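Citrate synthase (Pyrobaculum aerophilum, PDB 2IBP) probably catalyses the condensation of oxaloacetate with acetyl-CoA and water to give citrate and CoA in the tricarboxylic acid cycle. Local coordinates at residues A[197-210]-A[301-313]. Residues are numbered along the deposited sequence; the frame is centred on the assembly and turned at random.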
loop_
_atom_site.group_PDB
_atom_site.type_symbol
_atom_site.label_atom_id
_atom_site.label_comp_id
_atom_site.label_asym_id
_atom_site.label_seq_id
_atom_site.Cartn_x
_atom_site.Cartn_y
_atom_site.Cartn_z
ATOM N N ASP A 197 31.856 -9.026 13.799
ATOM C CA ASP A 197 32.951 -8.172 14.216
ATOM C C ASP A 197 32.285 -6.863 14.652
ATOM O O ASP A 197 31.304 -6.409 14.046
ATOM C CB ASP A 197 33.894 -7.913 13.038
ATOM C CG ASP A 197 35.139 -7.155 13.436
ATOM O OD1 ASP A 197 35.035 -5.961 13.789
ATOM O OD2 ASP A 197 36.242 -7.729 13.310
ATOM N N PRO A 198 32.758 -6.287 15.752
ATOM C CA PRO A 198 32.227 -5.025 16.258
ATOM C C PRO A 198 32.084 -3.926 15.207
ATOM O O PRO A 198 31.134 -3.145 15.253
ATOM C CB PRO A 198 33.268 -4.594 17.294
ATOM C CG PRO A 198 33.972 -5.838 17.686
ATOM C CD PRO A 198 33.803 -6.853 16.621
ATOM N N LEU A 199 33.054 -3.820 14.314
ATOM C CA LEU A 199 33.025 -2.804 13.284
ATOM C C LEU A 199 31.869 -3.045 12.289
ATOM O O LEU A 199 31.197 -2.098 11.881
ATOM C CB LEU A 199 34.372 -2.772 12.573
ATOM C CG LEU A 199 34.621 -1.689 11.534
ATOM C CD1 LEU A 199 34.254 -0.309 12.035
ATOM C CD2 LEU A 199 36.102 -1.775 11.127
ATOM N N ALA A 200 31.589 -4.307 11.975
ATOM C CA ALA A 200 30.483 -4.634 11.070
ATOM C C ALA A 200 29.153 -4.295 11.755
ATOM O O ALA A 200 28.274 -3.676 11.147
ATOM C CB ALA A 200 30.530 -6.101 10.650
ATOM N N SER A 201 29.032 -4.647 13.037
ATOM C CA SER A 201 27.813 -4.330 13.801
ATOM C C SER A 201 27.601 -2.830 13.872
ATOM O O SER A 201 26.472 -2.348 13.801
ATOM C CB SER A 201 27.898 -4.877 15.229
ATOM O OG SER A 201 27.981 -6.280 15.201
ATOM N N ARG A 202 28.674 -2.093 14.137
ATOM C CA ARG A 202 28.563 -0.638 14.168
ATOM C C ARG A 202 28.029 -0.091 12.850
ATOM O O ARG A 202 27.241 0.847 12.826
ATOM C CB ARG A 202 29.898 0.027 14.515
ATOM C CG ARG A 202 29.799 1.539 14.553
ATOM C CD ARG A 202 30.992 2.193 15.212
ATOM N NE ARG A 202 32.231 2.125 14.447
ATOM C CZ ARG A 202 32.675 3.070 13.618
ATOM N NH1 ARG A 202 31.937 4.141 13.316
ATOM N NH2 ARG A 202 33.854 2.923 13.041
ATOM N N GLY A 203 28.518 -0.638 11.745
ATOM C CA GLY A 203 28.076 -0.230 10.431
ATOM C C GLY A 203 26.589 -0.433 10.246
ATOM O O GLY A 203 25.896 0.451 9.769
ATOM N N ILE A 204 26.104 -1.598 10.657
ATOM C CA ILE A 204 24.670 -1.880 10.546
ATOM C C ILE A 204 23.897 -0.932 11.459
ATOM O O ILE A 204 22.923 -0.301 11.039
ATOM C CB ILE A 204 24.333 -3.353 10.844
ATOM C CG1 ILE A 204 24.979 -4.263 9.788
ATOM C CG2 ILE A 204 22.801 -3.569 10.874
ATOM C CD1 ILE A 204 24.517 -4.004 8.353
ATOM N N ASP A 205 24.338 -0.789 12.700
ATOM C CA ASP A 205 23.648 0.103 13.639
ATOM C C ASP A 205 23.600 1.528 13.079
ATOM O O ASP A 205 22.556 2.185 13.109
ATOM C CB ASP A 205 24.369 0.119 14.984
ATOM C CG ASP A 205 23.509 0.678 16.106
ATOM O OD1 ASP A 205 22.316 0.331 16.165
ATOM O OD2 ASP A 205 24.052 1.347 17.008
ATOM N N LEU A 206 24.736 2.002 12.573
ATOM C CA LEU A 206 24.815 3.341 12.011
ATOM C C LEU A 206 23.866 3.476 10.833
ATOM O O LEU A 206 23.112 4.437 10.735
ATOM C CB LEU A 206 26.242 3.658 11.571
ATOM C CG LEU A 206 26.464 5.066 11.044
ATOM C CD1 LEU A 206 26.074 6.117 12.097
ATOM C CD2 LEU A 206 27.950 5.199 10.628
ATOM N N TYR A 207 23.897 2.501 9.932
ATOM C CA TYR A 207 23.016 2.544 8.774
ATOM C C TYR A 207 21.556 2.635 9.226
ATOM O O TYR A 207 20.777 3.431 8.702
ATOM C CB TYR A 207 23.210 1.308 7.909
ATOM C CG TYR A 207 22.310 1.321 6.692
ATOM C CD1 TYR A 207 22.751 1.839 5.478
ATOM C CD2 TYR A 207 20.995 0.897 6.783
ATOM C CE1 TYR A 207 21.908 1.893 4.391
ATOM C CE2 TYR A 207 20.158 0.962 5.708
ATOM C CZ TYR A 207 20.614 1.465 4.526
ATOM O OH TYR A 207 19.757 1.533 3.461
ATOM N N LEU A 208 21.212 1.847 10.237
ATOM C CA LEU A 208 19.840 1.825 10.719
ATOM C C LEU A 208 19.464 3.186 11.290
ATOM O O LEU A 208 18.367 3.678 11.075
ATOM C CB LEU A 208 19.618 0.712 11.738
ATOM C CG LEU A 208 19.735 -0.725 11.256
ATOM C CD1 LEU A 208 19.568 -1.676 12.409
ATOM C CD2 LEU A 208 18.771 -1.070 10.138
ATOM N N ILE A 209 20.359 3.782 12.068
ATOM C CA ILE A 209 20.082 5.113 12.583
ATOM C C ILE A 209 19.888 6.099 11.438
ATOM O O ILE A 209 18.935 6.864 11.399
ATOM C CB ILE A 209 21.267 5.625 13.436
ATOM C CG1 ILE A 209 21.362 4.792 14.715
ATOM C CG2 ILE A 209 21.120 7.124 13.722
ATOM C CD1 ILE A 209 22.600 5.072 15.549
ATOM N N LEU A 210 20.797 6.056 10.476
ATOM C CA LEU A 210 20.821 7.066 9.433
ATOM C C LEU A 210 19.642 7.045 8.500
ATOM O O LEU A 210 19.333 8.066 7.921
ATOM C CB LEU A 210 22.099 6.998 8.614
ATOM C CG LEU A 210 23.394 7.362 9.353
ATOM C CD1 LEU A 210 24.549 7.133 8.372
ATOM C CD2 LEU A 210 23.383 8.780 9.913
ATOM N N ILE A 301 28.626 11.059 7.318
ATOM C CA ILE A 301 28.816 10.147 8.417
ATOM C C ILE A 301 29.107 8.738 7.936
ATOM O O ILE A 301 30.010 8.068 8.444
ATOM C CB ILE A 301 27.562 10.113 9.316
ATOM C CG1 ILE A 301 27.295 11.501 9.907
ATOM C CG2 ILE A 301 27.704 9.082 10.420
ATOM C CD1 ILE A 301 25.927 11.648 10.552
ATOM N N PHE A 302 28.343 8.264 6.960
ATOM C CA PHE A 302 28.536 6.895 6.517
ATOM C C PHE A 302 29.846 6.714 5.751
ATOM O O PHE A 302 30.460 5.653 5.815
ATOM C CB PHE A 302 27.336 6.346 5.767
ATOM C CG PHE A 302 27.176 4.877 5.953
ATOM C CD1 PHE A 302 26.803 4.367 7.185
ATOM C CD2 PHE A 302 27.473 3.999 4.943
ATOM C CE1 PHE A 302 26.703 3.020 7.391
ATOM C CE2 PHE A 302 27.341 2.652 5.132
ATOM C CZ PHE A 302 26.953 2.158 6.369
ATOM N N LYS A 303 30.277 7.761 5.059
ATOM C CA LYS A 303 31.578 7.759 4.381
ATOM C C LYS A 303 32.692 7.453 5.392
ATOM O O LYS A 303 33.554 6.614 5.161
ATOM C CB LYS A 303 31.857 9.129 3.789
ATOM C CG LYS A 303 33.257 9.259 3.232
ATOM C CD LYS A 303 33.561 10.682 2.848
ATOM C CE LYS A 303 34.963 10.774 2.271
ATOM N NZ LYS A 303 35.341 12.181 2.003
ATOM N N GLU A 304 32.648 8.137 6.530
ATOM C CA GLU A 304 33.663 7.947 7.561
ATOM C C GLU A 304 33.632 6.547 8.146
ATOM O O GLU A 304 34.663 5.979 8.451
ATOM C CB GLU A 304 33.591 9.027 8.630
ATOM C CG GLU A 304 33.985 10.379 8.071
ATOM C CD GLU A 304 35.354 10.335 7.381
ATOM O OE1 GLU A 304 36.290 9.711 7.935
ATOM O OE2 GLU A 304 35.485 10.892 6.277
ATOM N N PHE A 305 32.442 6.007 8.365
ATOM C CA PHE A 305 32.355 4.625 8.782
ATOM C C PHE A 305 32.988 3.716 7.722
ATOM O O PHE A 305 33.723 2.778 8.039
ATOM C CB PHE A 305 30.906 4.181 8.984
ATOM C CG PHE A 305 30.786 2.713 9.038
ATOM C CD1 PHE A 305 31.257 2.029 10.137
ATOM C CD2 PHE A 305 30.404 1.993 7.922
ATOM C CE1 PHE A 305 31.300 0.653 10.138
ATOM C CE2 PHE A 305 30.452 0.615 7.933
ATOM C CZ PHE A 305 30.897 -0.042 9.033
ATOM N N SER A 306 32.654 3.954 6.455
ATOM C CA SER A 306 33.159 3.131 5.367
ATOM C C SER A 306 34.683 3.159 5.330
ATOM O O SER A 306 35.320 2.140 5.084
ATOM C CB SER A 306 32.567 3.573 4.035
ATOM O OG SER A 306 31.155 3.500 4.088
ATOM N N ARG A 307 35.241 4.332 5.591
ATOM C CA ARG A 307 36.688 4.490 5.644
ATOM C C ARG A 307 37.263 3.565 6.717
ATOM O O ARG A 307 38.253 2.874 6.483
ATOM C CB ARG A 307 37.042 5.929 5.963
ATOM C CG ARG A 307 38.523 6.206 5.886
ATOM C CD ARG A 307 38.885 7.566 6.422
ATOM N NE ARG A 307 38.095 8.628 5.818
ATOM C CZ ARG A 307 38.297 9.141 4.605
ATOM N NH1 ARG A 307 39.213 8.640 3.786
ATOM N NH2 ARG A 307 37.523 10.131 4.187
ATOM N N ASP A 308 36.646 3.582 7.899
ATOM C CA ASP A 308 37.053 2.710 9.001
ATOM C C ASP A 308 36.940 1.247 8.638
ATOM O O ASP A 308 37.809 0.448 8.959
ATOM C CB ASP A 308 36.225 2.970 10.248
ATOM C CG ASP A 308 36.480 4.330 10.846
ATOM O OD1 ASP A 308 37.508 4.952 10.497
ATOM O OD2 ASP A 308 35.645 4.777 11.663
ATOM N N TYR A 309 35.857 0.886 7.958
ATOM C CA TYR A 309 35.631 -0.488 7.596
ATOM C C TYR A 309 36.727 -1.010 6.666
ATOM O O TYR A 309 37.297 -2.092 6.890
ATOM C CB TYR A 309 34.243 -0.647 6.951
ATOM C CG TYR A 309 33.904 -2.091 6.702
ATOM C CD1 TYR A 309 33.230 -2.843 7.659
ATOM C CD2 TYR A 309 34.366 -2.736 5.573
ATOM C CE1 TYR A 309 32.962 -4.175 7.456
ATOM C CE2 TYR A 309 34.092 -4.064 5.349
ATOM C CZ TYR A 309 33.401 -4.788 6.299
ATOM O OH TYR A 309 33.133 -6.118 6.093
ATOM N N VAL A 310 37.043 -0.247 5.626
ATOM C CA VAL A 310 38.050 -0.711 4.682
ATOM C C VAL A 310 39.457 -0.595 5.263
ATOM O O VAL A 310 40.346 -1.346 4.856
ATOM C CB VAL A 310 37.931 -0.040 3.300
ATOM C CG1 VAL A 310 36.553 -0.313 2.709
ATOM C CG2 VAL A 310 38.207 1.437 3.391
ATOM N N ALA A 311 39.658 0.296 6.229
ATOM C CA ALA A 311 40.966 0.399 6.892
ATOM C C ALA A 311 41.217 -0.927 7.623
ATOM O O ALA A 311 42.337 -1.446 7.617
ATOM C CB ALA A 311 40.997 1.556 7.851
ATOM N N LYS A 312 40.168 -1.503 8.214
ATOM C CA LYS A 312 40.305 -2.762 8.928
ATOM C C LYS A 312 40.287 -3.993 8.040
ATOM O O LYS A 312 41.152 -4.855 8.164
ATOM C CB LYS A 312 39.227 -2.912 9.999
ATOM C CG LYS A 312 39.377 -4.196 10.812
ATOM C CD LYS A 312 38.335 -4.291 11.904
ATOM C CE LYS A 312 38.637 -5.422 12.881
ATOM N NZ LYS A 312 38.737 -6.757 12.242
ATOM N N PHE A 313 39.299 -4.086 7.156
ATOM C CA PHE A 313 39.107 -5.282 6.353
ATOM C C PHE A 313 39.664 -5.208 4.942
ATOM O O PHE A 313 39.603 -6.187 4.204
ATOM C CB PHE A 313 37.628 -5.627 6.280
ATOM C CG PHE A 313 37.028 -5.931 7.611
ATOM C CD1 PHE A 313 37.314 -7.131 8.241
ATOM C CD2 PHE A 313 36.195 -5.021 8.247
ATOM C CE1 PHE A 313 36.786 -7.418 9.488
ATOM C CE2 PHE A 313 35.647 -5.316 9.488
ATOM C CZ PHE A 313 35.953 -6.509 10.109
HETATM O O HOH W 1 33.130 6.285 11.864
#
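With CG trans to its own backbone nitrogen (chi1 -174°), Asp197 reaches Lys312, whose extended chain bends only at its last torsion (chi4 -58°) to bring NZ within 2.9 Å of Asp197 OD2. This salt bridge meets OD2 on the syn side, tilted out of the carboxylate plane, while Asp197 OD1 uses its anti lone pair to cap the helix at Leu199 N (3.0 Å); a short acid suits this N-cap because it serves both. Replacing Asp197 with an alanine is likely to strip the Lys312 ammonium of its mate and leave the first turn without its side-chain cap. Leu199 is a knob among Phe305, Tyr309, Lys312 and Phe313. Gly203, lacking a side chain, lets the Phe305 ring lie face-on over its CA in a CH-pi contact. Branched Leu206 sets CD2 against both Phe305 CB (3.5 Å) and Phe302, whose ring is another knob, among Gly203, Leu206, Tyr207 and Leu210. Arg202, one guanidinium face over the edge of the nearly perpendicular Phe305 ring, sends NH2 to Asp308 OD2 (2.9 Å, 153° at the hydrogen), and a water links its NH1 to the same oxygen. Asp308 and Glu304 belong to a magnesium site. The whole is antiparallel knobs-into-holes helix packing within the largely helical citrate synthase fold.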